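Local coordinates for putative PII-like nitrogen regulatory protein (Shewanella baltica, PDB 3CE8) that is of unknown function but probably acts as a PII-like nitrogen regulatory protein, at residues T22-N32 against E77-A87. Sequence-based numbering, arbitrary orientation.
Sequences TEQLLVLIAQN and EFCKFEIMHPA. With EDO (1,2-ethanediol), chain E.
Strands 23-31 and 74-86 pair antiparallel at the centre of the four-stranded sheet of a ferredoxin-like fold, as in PII proteins, with Leu-26 opposite Ile-83 and Leu-28 opposite Phe-81. Backbone bonds run in pairs, among them Ile-83 N to Leu-26 O at 2.8 Å. Leu-26, Ile-83, Leu-28 and Phe-81 share one face, where Phe-81 and Ala-30 meet helix 35-42 and the ring edge of Phe-81 turns to the small methyl of Ala-30. With CG of His-85 between backbone N and carbonyl carbon (chi1 65°), its ND1 donates to Ile-83 O at 2.9 Å; Leu-26 N reaches that oxygen from the opposite face of the carbonyl plane. His-85 NE2 accepts from Gln-24 NE2 at 3.1 Å, the amide standing 78° from the ring. A leucine in place of His-85 would probably leave Ile-83 O with one donor fewer and Gln-24 NE2 without its ring acceptor, though Gln-90 would still hold it. On the other face, Leu-25 CD1 packs on Met-84 CE (selenomethionine) at 3.7 Å, and Glu-82 and Lys-80 make long, weak ion pairs with Lys-80 and Glu-82 of two neighbouring subunits. Both faces thus meet other subunits, the largely apolar one keeping its buried imidazole bonded at both nitrogens.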
loop_
_atom_site.group_PDB
_atom_site.type_symbol
_atom_site.label_atom_id
_atom_site.label_comp_id
_atom_site.label_asym_id
_atom_site.label_seq_id
_atom_site.Cartn_x
_atom_site.Cartn_y
_atom_site.Cartn_z
ATOM N N THR A 22 -1.642 9.504 15.599
ATOM C CA THR A 22 -3.075 9.414 15.904
ATOM C C THR A 22 -3.834 9.179 14.587
ATOM O O THR A 22 -5.016 8.888 14.587
ATOM C CB THR A 22 -3.601 10.662 16.594
ATOM O OG1 THR A 22 -3.337 11.801 15.761
ATOM C CG2 THR A 22 -2.955 10.823 17.996
ATOM N N GLU A 23 -3.107 9.320 13.478
ATOM C CA GLU A 23 -3.624 9.010 12.117
ATOM C C GLU A 23 -3.232 7.600 11.780
ATOM O O GLU A 23 -2.141 7.117 12.111
ATOM C CB GLU A 23 -3.089 9.911 11.000
ATOM C CG GLU A 23 -3.599 11.333 11.043
ATOM C CD GLU A 23 -5.069 11.467 10.698
ATOM O OE1 GLU A 23 -5.511 10.870 9.694
ATOM O OE2 GLU A 23 -5.772 12.209 11.413
ATOM N N GLN A 24 -4.149 6.933 11.121
ATOM C CA GLN A 24 -3.916 5.564 10.708
ATOM C C GLN A 24 -4.631 5.326 9.383
ATOM O O GLN A 24 -5.529 6.067 9.019
ATOM C CB GLN A 24 -4.343 4.601 11.814
ATOM C CG GLN A 24 -5.771 4.752 12.224
ATOM C CD GLN A 24 -6.166 3.800 13.339
ATOM O OE1 GLN A 24 -5.331 3.440 14.187
ATOM N NE2 GLN A 24 -7.468 3.392 13.351
ATOM N N LEU A 25 -4.180 4.322 8.657
ATOM C CA LEU A 25 -4.708 4.026 7.331
ATOM C C LEU A 25 -5.629 2.812 7.299
ATOM O O LEU A 25 -5.229 1.740 7.669
ATOM C CB LEU A 25 -3.518 3.793 6.373
ATOM C CG LEU A 25 -3.812 3.699 4.881
ATOM C CD1 LEU A 25 -4.266 5.077 4.404
ATOM C CD2 LEU A 25 -2.591 3.153 4.080
ATOM N N LEU A 26 -6.867 2.994 6.891
ATOM C CA LEU A 26 -7.758 1.847 6.693
ATOM C C LEU A 26 -7.651 1.399 5.267
ATOM O O LEU A 26 -7.764 2.202 4.348
ATOM C CB LEU A 26 -9.226 2.190 6.970
ATOM C CG LEU A 26 -10.264 1.120 6.622
ATOM C CD1 LEU A 26 -10.161 -0.119 7.507
ATOM C CD2 LEU A 26 -11.599 1.782 6.803
ATOM N N VAL A 27 -7.341 0.126 5.105
ATOM C CA VAL A 27 -7.295 -0.505 3.773
ATOM C C VAL A 27 -8.416 -1.512 3.749
ATOM O O VAL A 27 -8.567 -2.359 4.643
ATOM C CB VAL A 27 -5.979 -1.224 3.450
ATOM C CG1 VAL A 27 -6.098 -1.884 2.071
ATOM C CG2 VAL A 27 -4.812 -0.234 3.516
ATOM N N LEU A 28 -9.210 -1.377 2.704
ATOM C CA LEU A 28 -10.465 -2.135 2.526
ATOM C C LEU A 28 -10.551 -2.716 1.125
ATOM O O LEU A 28 -10.411 -1.991 0.146
ATOM C CB LEU A 28 -11.626 -1.159 2.792
ATOM C CG LEU A 28 -13.059 -1.600 2.534
ATOM C CD1 LEU A 28 -13.513 -2.691 3.506
ATOM C CD2 LEU A 28 -13.933 -0.368 2.647
ATOM N N ILE A 29 -10.716 -4.035 1.049
ATOM C CA ILE A 29 -10.815 -4.752 -0.233
ATOM C C ILE A 29 -12.282 -5.066 -0.458
ATOM O O ILE A 29 -12.818 -6.030 0.079
ATOM C CB ILE A 29 -9.952 -6.038 -0.263
ATOM C CG1 ILE A 29 -8.513 -5.708 0.141
ATOM C CG2 ILE A 29 -9.970 -6.682 -1.623
ATOM C CD1 ILE A 29 -7.962 -4.514 -0.587
ATOM N N ALA A 30 -12.891 -4.212 -1.275
ATOM C CA ALA A 30 -14.317 -4.192 -1.575
ATOM C C ALA A 30 -14.649 -4.751 -2.926
ATOM O O ALA A 30 -13.921 -4.613 -3.914
ATOM C CB ALA A 30 -14.840 -2.758 -1.483
ATOM N N GLN A 31 -15.815 -5.352 -2.975
ATOM C CA GLN A 31 -16.289 -5.949 -4.221
ATOM C C GLN A 31 -16.740 -4.806 -5.097
ATOM O O GLN A 31 -17.161 -3.778 -4.610
ATOM C CB GLN A 31 -17.395 -6.957 -3.944
ATOM C CG GLN A 31 -17.133 -7.738 -2.643
ATOM C CD GLN A 31 -17.940 -8.997 -2.549
ATOM O OE1 GLN A 31 -17.997 -9.774 -3.507
ATOM N NE2 GLN A 31 -18.544 -9.236 -1.378
ATOM N N ASN A 32 -16.596 -4.983 -6.395
ATOM C CA ASN A 32 -16.886 -3.907 -7.360
ATOM C C ASN A 32 -18.306 -3.368 -7.329
ATOM O O ASN A 32 -18.535 -2.214 -7.672
ATOM C CB ASN A 32 -16.483 -4.297 -8.796
ATOM C CG ASN A 32 -14.952 -4.276 -9.002
ATOM O OD1 ASN A 32 -14.222 -3.527 -8.335
ATOM N ND2 ASN A 32 -14.473 -5.083 -9.942
ATOM N N GLU A 77 -11.344 -9.814 -9.152
ATOM C CA GLU A 77 -10.996 -8.384 -9.160
ATOM C C GLU A 77 -11.817 -7.538 -8.195
ATOM O O GLU A 77 -13.045 -7.586 -8.155
ATOM C CB GLU A 77 -11.149 -7.811 -10.579
ATOM C CG GLU A 77 -10.629 -6.379 -10.763
ATOM C CD GLU A 77 -9.115 -6.329 -11.044
ATOM O OE1 GLU A 77 -8.566 -7.346 -11.532
ATOM O OE2 GLU A 77 -8.476 -5.274 -10.805
ATOM N N PHE A 78 -11.093 -6.743 -7.425
ATOM C CA PHE A 78 -11.688 -5.864 -6.414
ATOM C C PHE A 78 -11.219 -4.439 -6.496
ATOM O O PHE A 78 -10.293 -4.049 -7.194
ATOM C CB PHE A 78 -11.363 -6.322 -4.977
ATOM C CG PHE A 78 -11.683 -7.760 -4.695
ATOM C CD1 PHE A 78 -10.786 -8.759 -5.031
ATOM C CD2 PHE A 78 -12.848 -8.109 -4.058
ATOM C CE1 PHE A 78 -11.056 -10.080 -4.768
ATOM C CE2 PHE A 78 -13.131 -9.437 -3.793
ATOM C CZ PHE A 78 -12.232 -10.416 -4.148
ATOM N N CYS A 79 -11.862 -3.690 -5.650
ATOM C CA CYS A 79 -11.586 -2.298 -5.509
ATOM C C CYS A 79 -10.919 -2.109 -4.161
ATOM O O CYS A 79 -11.431 -2.522 -3.138
ATOM C CB CYS A 79 -12.894 -1.513 -5.622
ATOM S SG CYS A 79 -12.690 0.285 -5.526
ATOM N N LYS A 80 -9.747 -1.502 -4.186
ATOM C CA LYS A 80 -8.979 -1.257 -2.984
ATOM C C LYS A 80 -8.976 0.219 -2.641
ATOM O O LYS A 80 -8.433 1.091 -3.357
ATOM C CB LYS A 80 -7.549 -1.782 -3.140
ATOM C CG LYS A 80 -6.597 -1.589 -1.949
ATOM C CD LYS A 80 -5.154 -1.860 -2.419
ATOM C CE LYS A 80 -4.068 -1.664 -1.393
ATOM N NZ LYS A 80 -2.700 -1.778 -2.012
ATOM N N PHE A 81 -9.600 0.435 -1.495
ATOM C CA PHE A 81 -9.749 1.738 -0.879
ATOM C C PHE A 81 -8.708 1.907 0.194
ATOM O O PHE A 81 -8.402 0.983 0.940
ATOM C CB PHE A 81 -11.114 1.876 -0.177
ATOM C CG PHE A 81 -12.309 2.039 -1.120
ATOM C CD1 PHE A 81 -12.983 0.936 -1.616
ATOM C CD2 PHE A 81 -12.779 3.303 -1.459
ATOM C CE1 PHE A 81 -14.069 1.101 -2.445
ATOM C CE2 PHE A 81 -13.854 3.462 -2.302
ATOM C CZ PHE A 81 -14.504 2.372 -2.788
ATOM N N GLU A 82 -8.168 3.109 0.252
ATOM C CA GLU A 82 -7.257 3.506 1.321
ATOM C C GLU A 82 -7.765 4.810 1.896
ATOM O O GLU A 82 -7.943 5.807 1.177
ATOM C CB GLU A 82 -5.816 3.619 0.830
ATOM C CG GLU A 82 -5.245 2.274 0.441
ATOM C CD GLU A 82 -3.748 2.272 0.205
ATOM O OE1 GLU A 82 -3.076 3.324 0.248
ATOM O OE2 GLU A 82 -3.230 1.174 0.004
ATOM N N ILE A 83 -8.025 4.749 3.199
ATOM C CA ILE A 83 -8.650 5.824 3.956
ATOM C C ILE A 83 -7.926 6.215 5.241
ATOM O O ILE A 83 -7.968 5.552 6.271
ATOM C CB ILE A 83 -10.098 5.421 4.317
ATOM C CG1 ILE A 83 -10.811 4.912 3.060
ATOM C CG2 ILE A 83 -10.880 6.576 4.994
ATOM C CD1 ILE A 83 -11.783 3.855 3.382
HETATM N N MSE A 84 -7.242 7.328 5.119
HETATM C CA MSE A 84 -6.531 7.938 6.226
HETATM C C MSE A 84 -7.603 8.562 7.105
HETATM O O MSE A 84 -8.524 9.234 6.619
HETATM C CB MSE A 84 -5.540 9.014 5.759
HETATM C CG MSE A 84 -4.691 9.564 6.886
HETATM SE SE MSE A 84 -3.350 8.280 7.387
HETATM C CE MSE A 84 -2.517 8.055 5.652
ATOM N N HIS A 85 -7.477 8.310 8.398
ATOM C CA HIS A 85 -8.421 8.795 9.373
ATOM C C HIS A 85 -7.817 8.825 10.766
ATOM O O HIS A 85 -6.881 8.084 11.052
ATOM C CB HIS A 85 -9.633 7.857 9.397
ATOM C CG HIS A 85 -9.308 6.466 9.867
ATOM N ND1 HIS A 85 -8.708 5.520 9.050
ATOM C CD2 HIS A 85 -9.483 5.868 11.071
ATOM C CE1 HIS A 85 -8.516 4.406 9.742
ATOM N NE2 HIS A 85 -8.969 4.590 10.971
ATOM N N PRO A 86 -8.354 9.684 11.636
ATOM C CA PRO A 86 -7.912 9.681 13.011
ATOM C C PRO A 86 -8.330 8.405 13.754
ATOM O O PRO A 86 -9.462 7.925 13.643
ATOM C CB PRO A 86 -8.614 10.903 13.627
ATOM C CG PRO A 86 -9.403 11.578 12.524
ATOM C CD PRO A 86 -9.480 10.609 11.387
ATOM N N ALA A 87 -7.391 7.892 14.526
ATOM C CA ALA A 87 -7.586 6.680 15.300
ATOM C C ALA A 87 -8.826 6.798 16.166
ATOM O O ALA A 87 -9.534 5.823 16.420
ATOM C CB ALA A 87 -6.323 6.382 16.180
HETATM C C1 EDO E . -5.487 8.317 1.707
HETATM O O1 EDO E . -5.782 7.914 0.366
HETATM C C2 EDO E . -5.825 9.780 1.933
HETATM O O2 EDO E . -6.995 9.632 2.713
#